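Local coordinates for fucolectin-related protein (Streptococcus pneumoniae, PDB 2WMF), which probably hydrolyses glycosidic bonds in host blood group carbohydrate antigens, as the catalytic module of a family 98 glycoside hydrolase, at residues A[239-244]-A[291-296]; A[147-152]-A[210-215]. All coordinates share one frame; numbering follows the deposited sequence.

Contact 1 of 2, residues A[239-244]-A[291-296]; sequences GSSTDT and NFECAA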
ATOM      1  N   GLY A 239       1.529  -1.833   7.599  1.00  7.28           N
ATOM      2  CA  GLY A 239       1.081  -1.274   6.343  1.00  7.97           C
ATOM      3  C   GLY A 239       2.205  -1.013   5.370  1.00  7.10           C
ATOM      4  O   GLY A 239       3.181  -1.779   5.338  1.00  7.42           O
ATOM      5  N   SER A 240       2.039   0.050   4.579  1.00  7.55           N
ATOM      6  CA  SER A 240       2.915   0.331   3.440  1.00  7.54           C
ATOM      7  C   SER A 240       3.063   1.788   3.143  1.00  7.17           C
ATOM      8  O   SER A 240       2.134   2.581   3.341  1.00  7.64           O
ATOM      9  CB  SER A 240       2.302  -0.320   2.174  1.00  7.26           C
ATOM     10  OG  SER A 240       0.909   0.042   2.036  1.00  9.24           O
ATOM     11  N   SER A 241       4.251   2.131   2.613  1.00  7.84           N
ATOM     12  CA  SER A 241       4.414   3.331   1.799  1.00  7.24           C
ATOM     13  C   SER A 241       4.546   2.826   0.369  1.00  6.94           C
ATOM     14  O   SER A 241       5.529   2.191   0.010  1.00  7.80           O
ATOM     15  CB  SER A 241       5.666   4.127   2.142  1.00  7.62           C
ATOM     16  OG  SER A 241       5.889   5.134   1.170  1.00 10.90           O
ATOM     17  N   THR A 242       3.536   3.103  -0.428  1.00  7.76           N
ATOM     18  CA  THR A 242       3.458   2.682  -1.835  1.00  6.95           C
ATOM     19  C   THR A 242       4.147   3.788  -2.643  1.00  7.59           C
ATOM     20  O   THR A 242       3.632   4.913  -2.702  1.00  8.07           O
ATOM     21  CB  THR A 242       1.983   2.525  -2.297  1.00  7.50           C
ATOM     22  OG1 THR A 242       1.373   1.423  -1.630  1.00  8.29           O
ATOM     23  CG2 THR A 242       1.892   2.311  -3.794  1.00  8.04           C
ATOM     24  N   ASP A 243       5.296   3.463  -3.259  1.00  7.69           N
ATOM     25  CA  ASP A 243       6.162   4.508  -3.824  1.00  7.40           C
ATOM     26  C   ASP A 243       6.264   4.403  -5.342  1.00  7.14           C
ATOM     27  O   ASP A 243       6.874   3.465  -5.857  1.00  7.36           O
ATOM     28  CB  ASP A 243       7.554   4.474  -3.179  1.00  7.47           C
ATOM     29  CG  ASP A 243       8.453   5.612  -3.634  1.00  8.06           C
ATOM     30  OD1 ASP A 243       7.966   6.508  -4.355  1.00  9.03           O
ATOM     31  OD2 ASP A 243       9.629   5.596  -3.193  1.00 10.20           O
ATOM     32  N   THR A 244       5.727   5.399  -6.030  1.00  7.62           N
ATOM     33  CA  THR A 244       5.723   5.397  -7.521  1.00  7.42           C
ATOM     34  C   THR A 244       7.127   5.712  -8.098  1.00  7.46           C
ATOM     35  O   THR A 244       7.345   5.538  -9.295  1.00  8.17           O
ATOM     36  CB  THR A 244       4.695   6.346  -8.107  1.00  8.16           C
ATOM     37  OG1 THR A 244       4.995   7.682  -7.716  1.00  8.39           O
ATOM     38  CG2 THR A 244       3.229   5.953  -7.645  1.00  7.70           C
ATOM     39  N   ASN A 291       0.359   4.811   3.104  1.00  7.78           N
ATOM     40  CA  ASN A 291       1.101   6.014   2.836  1.00  7.51           C
ATOM     41  C   ASN A 291       1.625   5.928   1.395  1.00  7.25           C
ATOM     42  O   ASN A 291       1.631   4.849   0.840  1.00  6.94           O
ATOM     43  CB  ASN A 291       2.266   6.143   3.854  1.00  6.85           C
ATOM     44  CG  ASN A 291       2.788   7.563   4.041  1.00  8.61           C
ATOM     45  OD1 ASN A 291       2.473   8.507   3.299  1.00  9.47           O
ATOM     46  ND2 ASN A 291       3.614   7.716   5.101  1.00  7.98           N
ATOM     47  N   PHE A 292       2.057   7.056   0.827  1.00  8.52           N
ATOM     48  CA  PHE A 292       2.348   7.151  -0.604  1.00  7.64           C
ATOM     49  C   PHE A 292       3.436   8.159  -0.928  1.00  9.10           C
ATOM     50  O   PHE A 292       3.540   9.210  -0.278  1.00  9.44           O
ATOM     51  CB  PHE A 292       1.094   7.555  -1.400  1.00  8.83           C
ATOM     52  CG  PHE A 292      -0.026   6.601  -1.191  1.00  6.59           C
ATOM     53  CD1 PHE A 292      -0.165   5.479  -2.002  1.00  8.03           C
ATOM     54  CD2 PHE A 292      -0.877   6.755  -0.100  1.00  9.32           C
ATOM     55  CE1 PHE A 292      -1.170   4.552  -1.773  1.00  9.51           C
ATOM     56  CE2 PHE A 292      -1.895   5.817   0.162  1.00  9.52           C
ATOM     57  CZ  PHE A 292      -2.013   4.696  -0.669  1.00  9.87           C
ATOM     58  N   GLU A 293       4.204   7.824  -1.956  1.00  8.46           N
ATOM     59  CA  GLU A 293       5.037   8.777  -2.692  1.00  8.29           C
ATOM     60  C   GLU A 293       4.924   8.396  -4.164  1.00  8.81           C
ATOM     61  O   GLU A 293       4.454   7.324  -4.473  1.00  8.26           O
ATOM     62  CB  GLU A 293       6.514   8.637  -2.266  1.00  8.03           C
ATOM     63  CG  GLU A 293       6.817   8.921  -0.830  1.00  9.40           C
ATOM     64  CD  GLU A 293       8.332   8.940  -0.494  1.00 10.38           C
ATOM     65  OE1 GLU A 293       9.141   9.419  -1.339  1.00 11.79           O
ATOM     66  OE2 GLU A 293       8.700   8.472   0.613  1.00 12.58           O
ATOM     67  N   CYS A 294       5.361   9.244  -5.095  1.00  8.70           N
ATOM     68  CA  CYS A 294       5.713  10.671  -4.919  1.00 10.01           C
ATOM     69  C   CYS A 294       4.454  11.558  -4.998  1.00  8.84           C
ATOM     70  O   CYS A 294       3.692  11.490  -5.977  1.00  8.42           O
ATOM     71  CB  CYS A 294       6.645  11.090  -6.040  1.00 10.87           C
ATOM     72  SG  CYS A 294       7.063  12.868  -6.046  1.00 11.45           S
ATOM     73  N   ALA A 295       4.271  12.392  -3.962  1.00  8.24           N
ATOM     74  CA  ALA A 295       3.056  13.172  -3.705  1.00  9.10           C
ATOM     75  C   ALA A 295       2.678  14.131  -4.801  1.00  8.72           C
ATOM     76  O   ALA A 295       1.510  14.473  -4.940  1.00  8.96           O
ATOM     77  CB  ALA A 295       3.210  13.941  -2.371  1.00  9.45           C
ATOM     78  N   ALA A 296       3.655  14.517  -5.642  1.00  8.02           N
ATOM     79  CA  ALA A 296       3.314  15.316  -6.808  1.00  8.61           C
ATOM     80  C   ALA A 296       2.372  14.594  -7.743  1.00  8.41           C
ATOM     81  O   ALA A 296       1.576  15.250  -8.457  1.00  9.74           O
ATOM     82  CB  ALA A 296       4.570  15.829  -7.583  1.00  9.75           C
TER
HETATM   83  O   HOH W   1       0.020   2.335   0.724  1.00  9.11           O
HETATM   84  O   HOH W   2       7.046   7.213   2.397  1.00 12.29           O
HETATM   85  O   HOH W   3      11.023   7.581  -2.125  1.00 12.13           O
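Ser241, Thr242 and Asp243 pair in parallel with Asn291, Phe292 and Glu293, joining the seventh and eighth strands of the (beta/alpha)8, or TIM, barrel. The ladder runs from Asn291 N to Ser240 O, through Thr242 N to Asn291 O (2.9 Å) and Glu293 N to Thr242 O, to Thr244 N on Glu293 O (2.8 Å). The peptide bond between Glu293 and Cys294 is cis, which turns the Glu293 carbonyl and the Cys294 N-H to the same side. Thr244 therefore meets both: its backbone N gives to the carbonyl, while its OG1, lying between backbone N and carbonyl carbon (chi1 62°), accepts from Cys294 N at 3.1 Å. The same hydroxyl is bonded to Tyr267 O.

The tightly packed face carries Thr242 and Phe292, whose side chains run alongside each other; Thr242 CB sits obliquely to the ring, 3.7 Å from Phe292 CD1. Helix 272-283 covers this face, with Ile275 and Met279 on the ring, although one water is held there by Ser240 OG, Thr242 OG1 and Asn291 O.

On the face of Ser241, Asp243 and Glu293 the contact is looser and bridged by water, and Glu293 is partly exposed there. The nearest approach of the two acidic side chains is Asp243 OD1 to Glu293 CB, 3.3 Å, whereas Asp243 OD2 and Glu293 OE1 stand 4.3 Å apart. A water donates to both of those oxygens, and a second links Ser241 OG with Glu293 OE2. Asp243 is further fixed by Thr214 OG1 on OD2 and by Trp245 N on OD1.

The water between the carboxylates separates like charges, which weak, long ion pairs to Lys212 probably offset; this acidic patch lies at the C-terminal ends of the strands, where such barrels carry their active sites.

Contact 2 of 2, residues A[147-152]-A[210-215]; sequences LNIENY and ATKNTP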
ATOM      1  N   LEU A 147       7.169   9.479  12.390  1.00  8.44           N
ATOM      2  CA  LEU A 147       7.603   8.526  11.375  1.00  8.65           C
ATOM      3  C   LEU A 147       9.128   8.450  11.274  1.00  8.63           C
ATOM      4  O   LEU A 147       9.831   9.471  11.404  1.00  9.51           O
ATOM      5  CB  LEU A 147       7.075   8.916  10.018  1.00  9.81           C
ATOM      6  CG  LEU A 147       5.556   8.849   9.838  1.00  9.36           C
ATOM      7  CD1 LEU A 147       4.958  10.223   9.555  1.00 12.98           C
ATOM      8  CD2 LEU A 147       5.214   7.793   8.753  1.00 12.74           C
ATOM      9  N   ASN A 148       9.593   7.211  11.058  1.00  9.15           N
ATOM     10  CA  ASN A 148      10.939   6.914  10.631  1.00  9.06           C
ATOM     11  C   ASN A 148      10.775   6.311   9.236  1.00  8.04           C
ATOM     12  O   ASN A 148      10.045   5.324   9.061  1.00  9.31           O
ATOM     13  CB  ASN A 148      11.543   5.886  11.573  1.00  9.32           C
ATOM     14  CG  ASN A 148      12.963   5.475  11.213  1.00  9.91           C
ATOM     15  OD1 ASN A 148      13.525   5.936  10.221  1.00  9.10           O
ATOM     16  ND2 ASN A 148      13.560   4.612  12.045  1.00 11.50           N
ATOM     17  N   ILE A 149      11.458   6.884   8.261  1.00  8.49           N
ATOM     18  CA  ILE A 149      11.295   6.484   6.862  1.00  8.69           C
ATOM     19  C   ILE A 149      12.636   6.275   6.189  1.00  9.52           C
ATOM     20  O   ILE A 149      13.437   7.189   6.185  1.00 10.16           O
ATOM     21  CB  ILE A 149      10.491   7.577   6.060  1.00  8.14           C
ATOM     22  CG1 ILE A 149       9.115   7.834   6.673  1.00  9.31           C
ATOM     23  CG2 ILE A 149      10.275   7.130   4.589  1.00 10.71           C
ATOM     24  CD1 ILE A 149       8.266   8.886   5.930  1.00 11.16           C
ATOM     25  N   GLU A 150      12.857   5.072   5.638  1.00  9.24           N
ATOM     26  CA  GLU A 150      13.906   4.800   4.627  1.00  8.87           C
ATOM     27  C   GLU A 150      15.341   4.796   5.163  1.00  8.82           C
ATOM     28  O   GLU A 150      15.967   5.835   5.267  1.00  8.40           O
ATOM     29  CB  GLU A 150      13.856   5.771   3.449  1.00  8.84           C
ATOM     30  CG  GLU A 150      14.788   5.373   2.317  1.00  9.30           C
ATOM     31  CD  GLU A 150      14.748   6.415   1.188  1.00 11.03           C
ATOM     32  OE1 GLU A 150      13.642   6.749   0.665  1.00 11.91           O
ATOM     33  OE2 GLU A 150      15.838   6.949   0.866  1.00 14.21           O
ATOM     34  N   ASN A 151      15.879   3.596   5.365  1.00  9.07           N
ATOM     35  CA  ASN A 151      17.243   3.407   5.867  1.00  8.85           C
ATOM     36  C   ASN A 151      17.976   2.217   5.261  1.00  8.92           C
ATOM     37  O   ASN A 151      19.092   1.941   5.644  1.00  8.76           O
ATOM     38  CB  ASN A 151      17.217   3.224   7.397  1.00  8.92           C
ATOM     39  CG  ASN A 151      16.577   4.377   8.121  1.00  8.24           C
ATOM     40  OD1 ASN A 151      17.239   5.357   8.423  1.00 10.13           O
ATOM     41  ND2 ASN A 151      15.265   4.260   8.399  1.00  7.30           N
ATOM     42  N   TYR A 152      17.325   1.506   4.343  1.00  8.84           N
ATOM     43  CA  TYR A 152      17.892   0.235   3.812  1.00  9.20           C
ATOM     44  C   TYR A 152      19.257   0.448   3.111  1.00  9.93           C
ATOM     45  O   TYR A 152      20.056  -0.487   3.037  1.00 10.98           O
ATOM     46  CB  TYR A 152      16.858  -0.514   2.907  1.00 10.52           C
ATOM     47  CG  TYR A 152      16.154   0.423   1.950  1.00  9.78           C
ATOM     48  CD1 TYR A 152      16.790   0.928   0.797  1.00 11.97           C
ATOM     49  CD2 TYR A 152      14.863   0.862   2.204  1.00 10.45           C
ATOM     50  CE1 TYR A 152      16.125   1.841  -0.035  1.00 12.70           C
ATOM     51  CE2 TYR A 152      14.236   1.748   1.403  1.00 11.00           C
ATOM     52  CZ  TYR A 152      14.858   2.235   0.265  1.00 13.10           C
ATOM     53  OH  TYR A 152      14.160   3.175  -0.502  1.00 15.06           O
ATOM     54  N   ALA A 210       5.957  -0.983   8.572  1.00  7.24           N
ATOM     55  CA  ALA A 210       5.421  -0.813   7.218  1.00  7.08           C
ATOM     56  C   ALA A 210       6.477  -0.917   6.136  1.00  7.01           C
ATOM     57  O   ALA A 210       7.635  -0.585   6.337  1.00  7.70           O
ATOM     58  CB  ALA A 210       4.639   0.546   7.112  1.00  7.54           C
ATOM     59  N   THR A 211       6.035  -1.357   4.971  1.00  7.20           N
ATOM     60  CA  THR A 211       6.941  -1.550   3.876  1.00  7.00           C
ATOM     61  C   THR A 211       7.254  -0.210   3.174  1.00  6.95           C
ATOM     62  O   THR A 211       6.621   0.817   3.400  1.00  6.83           O
ATOM     63  CB  THR A 211       6.333  -2.551   2.833  1.00  7.90           C
ATOM     64  OG1 THR A 211       5.242  -1.905   2.150  1.00  8.23           O
ATOM     65  CG2 THR A 211       5.827  -3.861   3.508  1.00  6.75           C
ATOM     66  N   LYS A 212       8.223  -0.250   2.286  1.00  7.13           N
ATOM     67  CA  LYS A 212       8.534   0.886   1.398  1.00  7.63           C
ATOM     68  C   LYS A 212       9.306   0.376   0.177  1.00  6.23           C
ATOM     69  O   LYS A 212      10.550   0.327   0.172  1.00  7.17           O
ATOM     70  CB  LYS A 212       9.347   1.953   2.114  1.00  8.10           C
ATOM     71  CG  LYS A 212       9.603   3.223   1.249  1.00  8.39           C
ATOM     72  CD  LYS A 212      10.331   4.355   1.974  1.00  9.64           C
ATOM     73  CE  LYS A 212      10.224   5.655   1.144  1.00  9.47           C
ATOM     74  NZ  LYS A 212      11.202   5.641   0.019  1.00  8.75           N
ATOM     75  N   ASN A 213       8.547   0.032  -0.866  1.00  6.30           N
ATOM     76  CA  ASN A 213       9.071  -0.779  -1.982  1.00  7.32           C
ATOM     77  C   ASN A 213       9.837  -0.054  -3.105  1.00  7.86           C
ATOM     78  O   ASN A 213      10.083  -0.620  -4.180  1.00  8.58           O
ATOM     79  CB  ASN A 213       7.991  -1.721  -2.500  1.00  8.56           C
ATOM     80  CG  ASN A 213       6.819  -1.036  -3.101  1.00  6.67           C
ATOM     81  OD1 ASN A 213       6.788   0.197  -3.254  1.00  7.77           O
ATOM     82  ND2 ASN A 213       5.796  -1.848  -3.456  1.00  7.48           N
ATOM     83  N   THR A 214      10.300   1.136  -2.787  1.00  7.52           N
ATOM     84  CA  THR A 214      11.206   1.929  -3.620  1.00  7.91           C
ATOM     85  C   THR A 214      12.407   1.167  -4.230  1.00  8.79           C
ATOM     86  O   THR A 214      12.690   1.384  -5.423  1.00  9.05           O
ATOM     87  CB  THR A 214      11.783   3.102  -2.766  1.00  8.36           C
ATOM     88  OG1 THR A 214      10.745   3.687  -1.949  1.00  8.06           O
ATOM     89  CG2 THR A 214      12.430   4.192  -3.647  1.00  9.69           C
ATOM     90  N   PRO A 215      13.151   0.389  -3.411  1.00  9.06           N
ATOM     91  CA  PRO A 215      14.414  -0.160  -3.924  1.00  8.25           C
ATOM     92  C   PRO A 215      14.289  -1.389  -4.821  1.00  8.27           C
ATOM     93  O   PRO A 215      15.307  -2.016  -5.154  1.00  9.00           O
ATOM     94  CB  PRO A 215      15.195  -0.498  -2.651  1.00  8.97           C
ATOM     95  CG  PRO A 215      14.096  -0.943  -1.687  1.00  8.57           C
ATOM     96  CD  PRO A 215      12.964   0.007  -1.985  1.00  8.63           C
TER
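The phenol ring of Tyr152 carries Pro215 on one face: Pro215 CG stands 3.9 Å from the ring centroid and 14° off the ring normal, a CH-pi contact displaced toward the CZ and CE1 rim. Pro215 CB closes on Tyr152 CE1 at 3.6 Å. At the hydroxyl end of the ring, Tyr152 OH comes within 3.3 Å of Thr214 CB, the two side chains crossing at about a right angle.

Beside the tyrosine-proline contact lies a salt bridge. Lys212 runs extended until its last torsion, where a bend (chi4 -79°) turns NZ onto Glu150 OE1 at 2.8 Å. The ammonium meets the anti side of that oxygen, 19° out of the carboxylate plane, and also donates to Thr214 OG1 at 2.8 Å. Thr214 OG1 is in turn bonded to Asp243, and Glu150 OE2 is held by Trp153 NE1, so both partners of the lysine are themselves fixed. Ile149 CG2 packs across the lysine chain, 3.7 Å from Lys212 CE.

The two segments take in the C-terminal ends of strands 143-149 and 207-212 and the loops that follow; those strands are separated in the barrel by strand 176-180. His180 of that intervening strand bridges them, sharing backbone bonding with Asn148 and holding Thr211 O through ND1, while Met120 of strand 115-121 makes a backbone hydrogen bond with Ile149 on its other flank and helix 219-231 packs against Thr211.

In the fold
Both contacts belong to the closed eight-stranded parallel barrel of the family 98 region, their centres about 10 Å apart. Both segments of contact 2 precede those of contact 1 in the sequence: strands 143-149 and 207-212 are the fourth and sixth of the barrel, strands 237-243 and 289-293 the seventh and eighth. Strands 207-212 and 237-243 are neighbours, joined by the backbone bond of Ser241 N to Thr211 O besides the Asp243-Thr214 bond. Lys212 of contact 2 packs by CE against Glu293 OE2 of contact 1, its ion pair there being long and weak. Together they gather acidic and basic side chains at the C-terminal rim of the barrel, consistent with the usual position of the active site in such barrels.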